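Local coordinates for interphotoreceptor retinoid-binding protein (Xenopus laevis, PDB 1J7X) that binds retinoids in the interphotoreceptor matrix and probably carries them between the photoreceptors and the retinal pigment epithelium, at residues Phe220-Gln225 against Phe263-Gly268; Asp114-Val119 against Ala214-Glu219; Leu161-Leu166 against Val188-Lys193. All blocks are in the same frame, centred on the assembly; numbering follows the deposited sequence.

Contact 1 (Phe220-Gln225 against Phe263-Gly268); sequences FAYLMQ and FIDSNG
The Asx turn at Asp265 shares its carboxylate with Tyr222, tying strand 254-265 to helix 216-226. The phenol OH of Tyr222 gives its hydrogen to Asp265 OD2 at 2.6 Å, meeting that oxygen nearly along the C-O bond, with ring and carboxylate planes only 21° apart. The second oxygen works inside the turn: Asp265 OD1 accepts from Asn267 N at 2.7 Å, from above the carboxylate plane, and also from the backbone N of Asp269. Gripped at both oxygens, the carboxylate has little freedom to rotate. Apolar packing extends the contact toward Phe263, whose CG stands anti to the backbone N (chi1 -177°), carrying the ring to the helix. There Phe263 CE1 lies 3.9 Å from Tyr222 CE2, the two ring planes steeply inclined. Leu223 adds its CD2 methyl at the rim of the same ring, 3.7 Å from Phe263 CZ. Trp271 joins the aromatic cluster, stacking on Tyr222 and meeting Phe263 edge-to-face, while Phe175 of strand 173-179 stacks on Phe263. The contact thus packs helix 216-226 against the antiparallel sheet, with helix 158-163 reaching Leu223 through Leu162.

Contact 2 (Asp114-Val119 against Ala214-Glu219); sequences DQFADV and ATAAEE
Phe116, in the loop between strand 108-112 and helix 119-137, lies against the first turn of helix 216-226 in the beta-beta-alpha spiral of the ClpP/crotonase clan, to which the S41 family belongs. Along 214-219, Ala214 starts the approach to the helix, its O accepting from Ala217 N at 2.9 Å. Thr215 takes the N-cap position with a positive phi (31°); its OG1 makes no capping bond but accepts from Gly153 N. Of the helix residues, Ala216 gives the largest share of the contact: its CB methyl sits 3.6 Å from Phe116 CB, and its carbonyl group lies over one face of the aromatic ring, with Ala216 O 4.1 Å above the plane near the centre. Ala217 comes next, its CA 3.6 Å from Phe116 CE1. Cut back to an alanine, Phe116 would probably leave a gap over this first helical turn and take from Val158 and Leu161 the ring they share. Glu218 leaves the helix away from Phe116, and its OE1 accepts from Gly239 N. Glu219 runs on toward Phe263. The ring reaches the helix because Phe116 CG stands beside its backbone N, anti to the carbonyl carbon (chi1 -89°), which also brings Phe116 CE1 to 3.8 Å from the Ala217 CB methyl.

Contact 3 (Leu161-Leu166 against Val188-Lys193); sequences LLSYFL and VYSHPK
Ser163 holds OG beside its own backbone N, anti to the carbonyl carbon (chi1 -59°), so the hydroxyl leans back along helix 158-163 while still facing segment 188-193; Ser190 turns OG into the position between its backbone N and carbonyl carbon (chi1 62°), which presents CB rather than the hydroxyl to Ser163. With the backbones as near as 5.3 Å between the CA atoms of Ser163 and Ser190, small side chains suffice to span the contact. His191 N donates to Ser163 OG at 2.8 Å, in a fairly straight bond of 161° at the hydrogen. The same Ser163 OG is hydrogen-bonded to the carbonyl oxygen of Pro159 one turn earlier in the helix, and it rests 3.4 Å from Ser190 CB. Leu166 sets its CD1 methyl 3.7 Å from Ser190 CB. The chain here has left strand 186-189, and Ser190 OG pairs with Ile172 N, so its polar end is occupied on the hairpin side. His191 places its CB 3.7 Å from Ser163 OG, which lies near the plane of the imidazole at its edge. One hydroxyl therefore accepts from an incoming main-chain N-H while giving its own hydrogen to the helix carbonyl, joining helix and loop without any formal charge.

In the fold
All three contacts lie within the S41-family region and are largely buried; helix 216-226 serves two of them: contact 2 uses its first turn, contact 1 its later turns. Contact 2 has no hydrogen bond across it and is the most central, about 7 Å from the chain centre, with contact 1 at about 10 Å combining aromatic packing with a phenol-carboxylate bond. Contact 3, about 17 Å out, alone has an exposed touching residue, His191, and relies on a serine gripping backbone. Phe220 touches both neighbours: its CB meets Phe116 CZ at 3.7 Å, and its CE1 meets Leu161 CD2 at 3.4 Å. Helix 158-163, through Leu161 and Leu162, thus packs beside both 114-119 and 220-225.

Contact 1 (Phe220-Gln225 against Phe263-Gly268)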
loop_
_atom_site.group_PDB
_atom_site.type_symbol
_atom_site.label_atom_id
_atom_site.label_comp_id
_atom_site.label_asym_id
_atom_site.label_seq_id
_atom_site.Cartn_x
_atom_site.Cartn_y
_atom_site.Cartn_z
ATOM N N PHE A 220 -3.403 0.814 3.511
ATOM C CA PHE A 220 -4.591 1.002 4.434
ATOM C C PHE A 220 -5.689 0.059 4.108
ATOM O O PHE A 220 -6.255 -0.653 5.015
ATOM C CB PHE A 220 -5.085 2.471 4.446
ATOM C CG PHE A 220 -6.241 2.687 5.318
ATOM C CD1 PHE A 220 -6.097 2.921 6.624
ATOM C CD2 PHE A 220 -7.547 2.703 4.792
ATOM C CE1 PHE A 220 -7.269 2.987 7.455
ATOM C CE2 PHE A 220 -8.601 2.893 5.565
ATOM C CZ PHE A 220 -8.480 3.036 6.889
ATOM N N ALA A 221 -6.037 0.005 2.811
ATOM C CA ALA A 221 -7.117 -0.892 2.348
ATOM C C ALA A 221 -6.751 -2.399 2.634
ATOM O O ALA A 221 -7.559 -3.232 3.119
ATOM C CB ALA A 221 -7.426 -0.743 0.847
ATOM N N TYR A 222 -5.531 -2.692 2.247
ATOM C CA TYR A 222 -5.026 -4.102 2.460
ATOM C C TYR A 222 -5.127 -4.531 3.939
ATOM O O TYR A 222 -5.676 -5.597 4.283
ATOM C CB TYR A 222 -3.603 -4.245 1.942
ATOM C CG TYR A 222 -3.095 -5.647 2.077
ATOM C CD1 TYR A 222 -3.432 -6.637 1.170
ATOM C CD2 TYR A 222 -2.354 -5.983 3.200
ATOM C CE1 TYR A 222 -2.962 -8.000 1.388
ATOM C CE2 TYR A 222 -1.943 -7.335 3.432
ATOM C CZ TYR A 222 -2.234 -8.305 2.481
ATOM O OH TYR A 222 -1.834 -9.604 2.677
ATOM N N LEU A 223 -4.632 -3.623 4.783
ATOM C CA LEU A 223 -4.644 -3.862 6.232
ATOM C C LEU A 223 -6.012 -3.944 6.833
ATOM O O LEU A 223 -6.336 -4.880 7.651
ATOM C CB LEU A 223 -3.758 -2.832 6.941
ATOM C CG LEU A 223 -2.306 -3.072 6.646
ATOM C CD1 LEU A 223 -1.560 -1.912 7.244
ATOM C CD2 LEU A 223 -1.756 -4.441 7.279
HETATM N N MSE A 224 -6.939 -3.122 6.345
HETATM C CA MSE A 224 -8.310 -3.221 6.796
HETATM C C MSE A 224 -8.872 -4.531 6.370
HETATM O O MSE A 224 -9.684 -5.123 7.101
HETATM C CB MSE A 224 -9.198 -2.041 6.333
HETATM C CG MSE A 224 -10.041 -1.425 7.592
HETATM SE SE MSE A 224 -9.408 -0.501 8.753
HETATM C CE MSE A 224 -8.981 -1.422 9.635
ATOM N N GLN A 225 -8.439 -4.997 5.197
ATOM C CA GLN A 225 -8.909 -6.322 4.748
ATOM C C GLN A 225 -8.282 -7.480 5.494
ATOM O O GLN A 225 -8.943 -8.410 5.881
ATOM C CB GLN A 225 -8.629 -6.398 3.161
ATOM C CG GLN A 225 -9.116 -7.679 2.581
ATOM C CD GLN A 225 -8.760 -7.778 1.107
ATOM O OE1 GLN A 225 -7.556 -7.762 0.767
ATOM N NE2 GLN A 225 -9.781 -7.672 0.238
ATOM N N PHE A 263 6.528 -7.530 3.388
ATOM C CA PHE A 263 5.438 -7.050 4.178
ATOM C C PHE A 263 4.610 -8.238 4.615
ATOM O O PHE A 263 3.939 -8.928 3.803
ATOM C CB PHE A 263 4.606 -6.056 3.340
ATOM C CG PHE A 263 3.452 -5.410 4.056
ATOM C CD1 PHE A 263 2.293 -6.157 4.403
ATOM C CD2 PHE A 263 3.453 -4.050 4.245
ATOM C CE1 PHE A 263 1.185 -5.446 4.831
ATOM C CE2 PHE A 263 2.400 -3.359 4.835
ATOM C CZ PHE A 263 1.222 -4.065 5.082
ATOM N N ILE A 264 4.747 -8.606 5.909
ATOM C CA ILE A 264 4.066 -9.761 6.453
ATOM C C ILE A 264 2.937 -9.351 7.331
ATOM O O ILE A 264 3.168 -8.591 8.309
ATOM C CB ILE A 264 5.112 -10.694 7.261
ATOM C CG1 ILE A 264 6.345 -10.919 6.450
ATOM C CG2 ILE A 264 4.400 -11.912 7.716
ATOM C CD1 ILE A 264 7.463 -11.623 7.235
ATOM N N ASP A 265 1.704 -9.678 6.920
ATOM C CA ASP A 265 0.535 -9.198 7.628
ATOM C C ASP A 265 0.288 -9.967 8.883
ATOM O O ASP A 265 1.038 -10.938 9.218
ATOM C CB ASP A 265 -0.718 -9.109 6.792
ATOM C CG ASP A 265 -1.161 -10.420 6.303
ATOM O OD1 ASP A 265 -0.996 -11.519 7.065
ATOM O OD2 ASP A 265 -1.711 -10.410 5.150
ATOM N N SER A 266 -0.769 -9.543 9.561
ATOM C CA SER A 266 -1.069 -10.153 10.861
ATOM C C SER A 266 -1.505 -11.641 10.803
ATOM O O SER A 266 -1.729 -12.273 11.863
ATOM C CB SER A 266 -2.108 -9.294 11.617
ATOM O OG SER A 266 -3.328 -9.377 10.978
ATOM N N ASN A 267 -1.684 -12.181 9.595
ATOM C CA ASN A 267 -2.076 -13.589 9.416
ATOM C C ASN A 267 -0.874 -14.313 8.929
ATOM O O ASN A 267 -0.979 -15.531 8.693
ATOM C CB ASN A 267 -3.181 -13.740 8.353
ATOM C CG ASN A 267 -4.451 -12.925 8.687
ATOM O OD1 ASN A 267 -4.952 -13.057 9.796
ATOM N ND2 ASN A 267 -4.941 -12.049 7.768
ATOM N N GLY A 268 0.287 -13.670 8.930
ATOM C CA GLY A 268 1.526 -14.236 8.448
ATOM C C GLY A 268 1.678 -14.331 6.952
ATOM O O GLY A 268 2.646 -14.900 6.528
#

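Contact 2 (Asp114-Val119 against Ala214-Glu219)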
loop_
_atom_site.group_PDB
_atom_site.type_symbol
_atom_site.label_atom_id
_atom_site.label_comp_id
_atom_site.label_asym_id
_atom_site.label_seq_id
_atom_site.Cartn_x
_atom_site.Cartn_y
_atom_site.Cartn_z
ATOM N N ASP A 114 -8.171 12.015 -0.428
ATOM C CA ASP A 114 -7.474 11.590 -1.600
ATOM C C ASP A 114 -5.903 11.526 -1.533
ATOM O O ASP A 114 -5.236 11.400 -2.582
ATOM C CB ASP A 114 -7.827 12.467 -2.738
ATOM C CG ASP A 114 -9.274 12.473 -3.081
ATOM O OD1 ASP A 114 -10.054 11.654 -2.621
ATOM O OD2 ASP A 114 -9.714 13.380 -3.844
ATOM N N GLN A 115 -5.380 11.683 -0.319
ATOM C CA GLN A 115 -3.969 11.535 -0.096
ATOM C C GLN A 115 -3.742 11.066 1.338
ATOM O O GLN A 115 -4.642 11.174 2.107
ATOM C CB GLN A 115 -3.285 12.868 -0.373
ATOM C CG GLN A 115 -3.632 13.944 0.517
ATOM C CD GLN A 115 -2.810 15.173 0.257
ATOM O OE1 GLN A 115 -3.156 15.976 -0.678
ATOM N NE2 GLN A 115 -1.833 15.420 1.136
ATOM N N PHE A 116 -2.549 10.584 1.649
ATOM C CA PHE A 116 -2.124 10.184 2.993
ATOM C C PHE A 116 -0.886 11.100 3.233
ATOM O O PHE A 116 0.122 10.965 2.628
ATOM C CB PHE A 116 -1.742 8.718 3.041
ATOM C CG PHE A 116 -2.894 7.826 3.340
ATOM C CD1 PHE A 116 -3.753 7.472 2.347
ATOM C CD2 PHE A 116 -3.059 7.304 4.624
ATOM C CE1 PHE A 116 -4.829 6.709 2.670
ATOM C CE2 PHE A 116 -4.105 6.484 4.925
ATOM C CZ PHE A 116 -4.979 6.180 3.947
ATOM N N ALA A 117 -0.991 12.012 4.134
ATOM C CA ALA A 117 0.157 12.833 4.495
ATOM C C ALA A 117 1.019 12.114 5.555
ATOM O O ALA A 117 0.556 11.191 6.191
ATOM C CB ALA A 117 -0.353 14.095 5.057
ATOM N N ASP A 118 2.243 12.571 5.688
ATOM C CA ASP A 118 3.178 12.024 6.627
ATOM C C ASP A 118 2.601 12.207 8.065
ATOM O O ASP A 118 1.833 13.147 8.325
ATOM C CB ASP A 118 4.530 12.752 6.542
ATOM C CG ASP A 118 5.554 12.141 7.453
ATOM O OD1 ASP A 118 6.081 11.058 7.118
ATOM O OD2 ASP A 118 5.761 12.661 8.574
ATOM N N VAL A 119 2.996 11.301 8.939
ATOM C CA VAL A 119 2.482 11.382 10.288
ATOM C C VAL A 119 2.812 12.765 10.956
ATOM O O VAL A 119 2.117 13.192 11.878
ATOM C CB VAL A 119 2.887 10.155 11.134
ATOM C CG1 VAL A 119 4.353 10.199 11.475
ATOM C CG2 VAL A 119 1.993 10.031 12.374
ATOM N N ALA A 214 -3.345 4.133 -4.599
ATOM C CA ALA A 214 -1.919 3.879 -4.594
ATOM C C ALA A 214 -1.250 3.986 -3.233
ATOM O O ALA A 214 -1.791 4.645 -2.332
ATOM C CB ALA A 214 -1.229 4.807 -5.547
ATOM N N THR A 215 -0.028 3.489 -3.201
ATOM C CA THR A 215 0.841 3.430 -2.030
ATOM C C THR A 215 0.117 3.280 -0.677
ATOM O O THR A 215 -0.610 2.306 -0.430
ATOM C CB THR A 215 1.780 4.690 -2.075
ATOM O OG1 THR A 215 1.040 5.921 -2.207
ATOM C CG2 THR A 215 2.609 4.737 -3.380
ATOM N N ALA A 216 0.284 4.334 0.131
ATOM C CA ALA A 216 -0.278 4.297 1.489
ATOM C C ALA A 216 -1.742 3.916 1.493
ATOM O O ALA A 216 -2.267 3.316 2.445
ATOM C CB ALA A 216 -0.088 5.583 2.218
ATOM N N ALA A 217 -2.520 4.373 0.463
ATOM C CA ALA A 217 -3.946 4.019 0.405
ATOM C C ALA A 217 -4.159 2.512 0.231
ATOM O O ALA A 217 -5.105 1.968 0.755
ATOM C CB ALA A 217 -4.654 4.851 -0.693
ATOM N N GLU A 218 -3.310 1.907 -0.584
ATOM C CA GLU A 218 -3.380 0.450 -0.787
ATOM C C GLU A 218 -3.061 -0.330 0.511
ATOM O O GLU A 218 -3.730 -1.236 0.867
ATOM C CB GLU A 218 -2.400 0.056 -1.915
ATOM C CG GLU A 218 -2.720 0.652 -3.279
ATOM C CD GLU A 218 -1.767 0.136 -4.395
ATOM O OE1 GLU A 218 -1.963 -1.084 -4.872
ATOM O OE2 GLU A 218 -0.805 0.848 -4.755
ATOM N N GLU A 219 -2.050 0.196 1.218
ATOM C CA GLU A 219 -1.649 -0.396 2.493
ATOM C C GLU A 219 -2.734 -0.343 3.460
ATOM O O GLU A 219 -3.052 -1.335 4.120
ATOM C CB GLU A 219 -0.404 0.232 3.052
ATOM C CG GLU A 219 0.858 -0.244 2.366
ATOM C CD GLU A 219 2.176 0.340 2.989
ATOM O OE1 GLU A 219 2.179 0.607 4.207
ATOM O OE2 GLU A 219 3.179 0.484 2.184
#

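Contact 3 (Leu161-Leu166 against Val188-Lys193)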
loop_
_atom_site.group_PDB
_atom_site.type_symbol
_atom_site.label_atom_id
_atom_site.label_comp_id
_atom_site.label_asym_id
_atom_site.label_seq_id
_atom_site.Cartn_x
_atom_site.Cartn_y
_atom_site.Cartn_z
ATOM N N LEU A 161 -4.052 5.936 11.660
ATOM C CA LEU A 161 -5.395 5.920 11.115
ATOM C C LEU A 161 -6.131 4.650 11.416
ATOM O O LEU A 161 -7.293 4.623 11.759
ATOM C CB LEU A 161 -5.374 6.207 9.613
ATOM C CG LEU A 161 -6.692 6.118 8.894
ATOM C CD1 LEU A 161 -7.622 7.119 9.435
ATOM C CD2 LEU A 161 -6.630 6.356 7.361
ATOM N N LEU A 162 -5.471 3.530 11.209
ATOM C CA LEU A 162 -6.081 2.272 11.416
ATOM C C LEU A 162 -6.632 2.152 12.845
ATOM O O LEU A 162 -7.672 1.556 13.078
ATOM C CB LEU A 162 -5.059 1.218 11.158
ATOM C CG LEU A 162 -4.737 0.845 9.723
ATOM C CD1 LEU A 162 -3.486 -0.075 9.695
ATOM C CD2 LEU A 162 -5.848 0.164 9.056
ATOM N N SER A 163 -5.920 2.764 13.776
ATOM C CA SER A 163 -6.248 2.709 15.230
ATOM C C SER A 163 -7.575 3.279 15.562
ATOM O O SER A 163 -8.161 2.920 16.580
ATOM C CB SER A 163 -5.164 3.354 16.033
ATOM O OG SER A 163 -3.875 2.712 15.834
ATOM N N TYR A 164 -8.131 4.093 14.685
ATOM C CA TYR A 164 -9.500 4.590 14.895
ATOM C C TYR A 164 -10.570 3.541 14.662
ATOM O O TYR A 164 -11.759 3.779 14.962
ATOM C CB TYR A 164 -9.776 5.855 14.013
ATOM C CG TYR A 164 -9.084 7.094 14.503
ATOM C CD1 TYR A 164 -7.758 7.373 14.187
ATOM C CD2 TYR A 164 -9.771 8.068 15.146
ATOM C CE1 TYR A 164 -7.070 8.472 14.650
ATOM C CE2 TYR A 164 -9.088 9.170 15.692
ATOM C CZ TYR A 164 -7.786 9.404 15.402
ATOM O OH TYR A 164 -7.155 10.548 15.878
ATOM N N PHE A 165 -10.174 2.407 14.112
ATOM C CA PHE A 165 -11.126 1.335 13.812
ATOM C C PHE A 165 -10.883 0.086 14.622
ATOM O O PHE A 165 -11.454 -0.970 14.318
ATOM C CB PHE A 165 -11.100 1.065 12.326
ATOM C CG PHE A 165 -11.423 2.237 11.512
ATOM C CD1 PHE A 165 -12.721 2.668 11.329
ATOM C CD2 PHE A 165 -10.453 2.988 10.990
ATOM C CE1 PHE A 165 -12.953 3.789 10.587
ATOM C CE2 PHE A 165 -10.647 4.160 10.323
ATOM C CZ PHE A 165 -11.930 4.569 10.084
ATOM N N LEU A 166 -10.083 0.209 15.685
ATOM C CA LEU A 166 -9.741 -0.969 16.514
ATOM C C LEU A 166 -10.019 -0.635 17.961
ATOM O O LEU A 166 -10.424 0.459 18.227
ATOM C CB LEU A 166 -8.291 -1.299 16.414
ATOM C CG LEU A 166 -7.855 -1.600 14.998
ATOM C CD1 LEU A 166 -6.325 -1.656 14.949
ATOM C CD2 LEU A 166 -8.399 -2.928 14.558
ATOM N N VAL A 188 4.930 -3.648 13.441
ATOM C CA VAL A 188 4.109 -2.444 13.453
ATOM C C VAL A 188 2.819 -2.702 14.125
ATOM O O VAL A 188 2.058 -3.578 13.812
ATOM C CB VAL A 188 3.961 -1.811 12.007
ATOM C CG1 VAL A 188 3.174 -0.506 12.131
ATOM C CG2 VAL A 188 5.285 -1.627 11.369
ATOM N N TYR A 189 2.520 -1.900 15.149
ATOM C CA TYR A 189 1.360 -2.034 15.909
ATOM C C TYR A 189 0.484 -0.758 15.827
ATOM O O TYR A 189 1.016 0.245 15.523
ATOM C CB TYR A 189 1.705 -2.231 17.433
ATOM C CG TYR A 189 2.466 -3.525 17.684
ATOM C CD1 TYR A 189 1.839 -4.720 17.805
ATOM C CD2 TYR A 189 3.838 -3.494 17.725
ATOM C CE1 TYR A 189 2.594 -5.861 17.989
ATOM C CE2 TYR A 189 4.531 -4.659 17.907
ATOM C CZ TYR A 189 3.888 -5.771 18.032
ATOM O OH TYR A 189 4.703 -6.941 18.156
ATOM N N SER A 190 -0.749 -0.933 16.194
ATOM C CA SER A 190 -1.739 0.094 16.336
ATOM C C SER A 190 -1.355 0.902 17.555
ATOM O O SER A 190 -0.612 0.469 18.392
ATOM C CB SER A 190 -3.136 -0.490 16.510
ATOM O OG SER A 190 -3.307 -1.276 17.632
ATOM N N HIS A 191 -1.898 2.084 17.660
ATOM C CA HIS A 191 -1.720 2.951 18.832
ATOM C C HIS A 191 -2.753 2.700 19.915
ATOM O O HIS A 191 -3.914 2.548 19.612
ATOM C CB HIS A 191 -1.764 4.417 18.400
ATOM C CG HIS A 191 -0.503 4.879 17.763
ATOM N ND1 HIS A 191 0.418 5.674 18.443
ATOM C CD2 HIS A 191 0.101 4.531 16.581
ATOM C CE1 HIS A 191 1.504 5.813 17.697
ATOM N NE2 HIS A 191 1.318 5.157 16.547
ATOM N N PRO A 192 -2.340 2.678 21.163
ATOM C CA PRO A 192 -3.231 2.554 22.296
ATOM C C PRO A 192 -4.070 3.800 22.590
ATOM O O PRO A 192 -5.010 3.705 23.316
ATOM C CB PRO A 192 -2.251 2.277 23.450
ATOM C CG PRO A 192 -1.046 3.040 23.086
ATOM C CD PRO A 192 -0.900 2.707 21.575
ATOM N N LYS A 193 -3.747 4.909 22.003
ATOM C CA LYS A 193 -4.521 6.141 22.203
ATOM C C LYS A 193 -4.546 6.937 20.926
ATOM O O LYS A 193 -3.524 7.090 20.296
ATOM C CB LYS A 193 -3.898 6.951 23.324
ATOM C CG LYS A 193 -4.536 8.325 23.549
ATOM C CD LYS A 193 -5.904 8.198 24.111
ATOM C CE LYS A 193 -6.738 9.595 24.047
ATOM N NZ LYS A 193 -5.796 10.719 24.270
#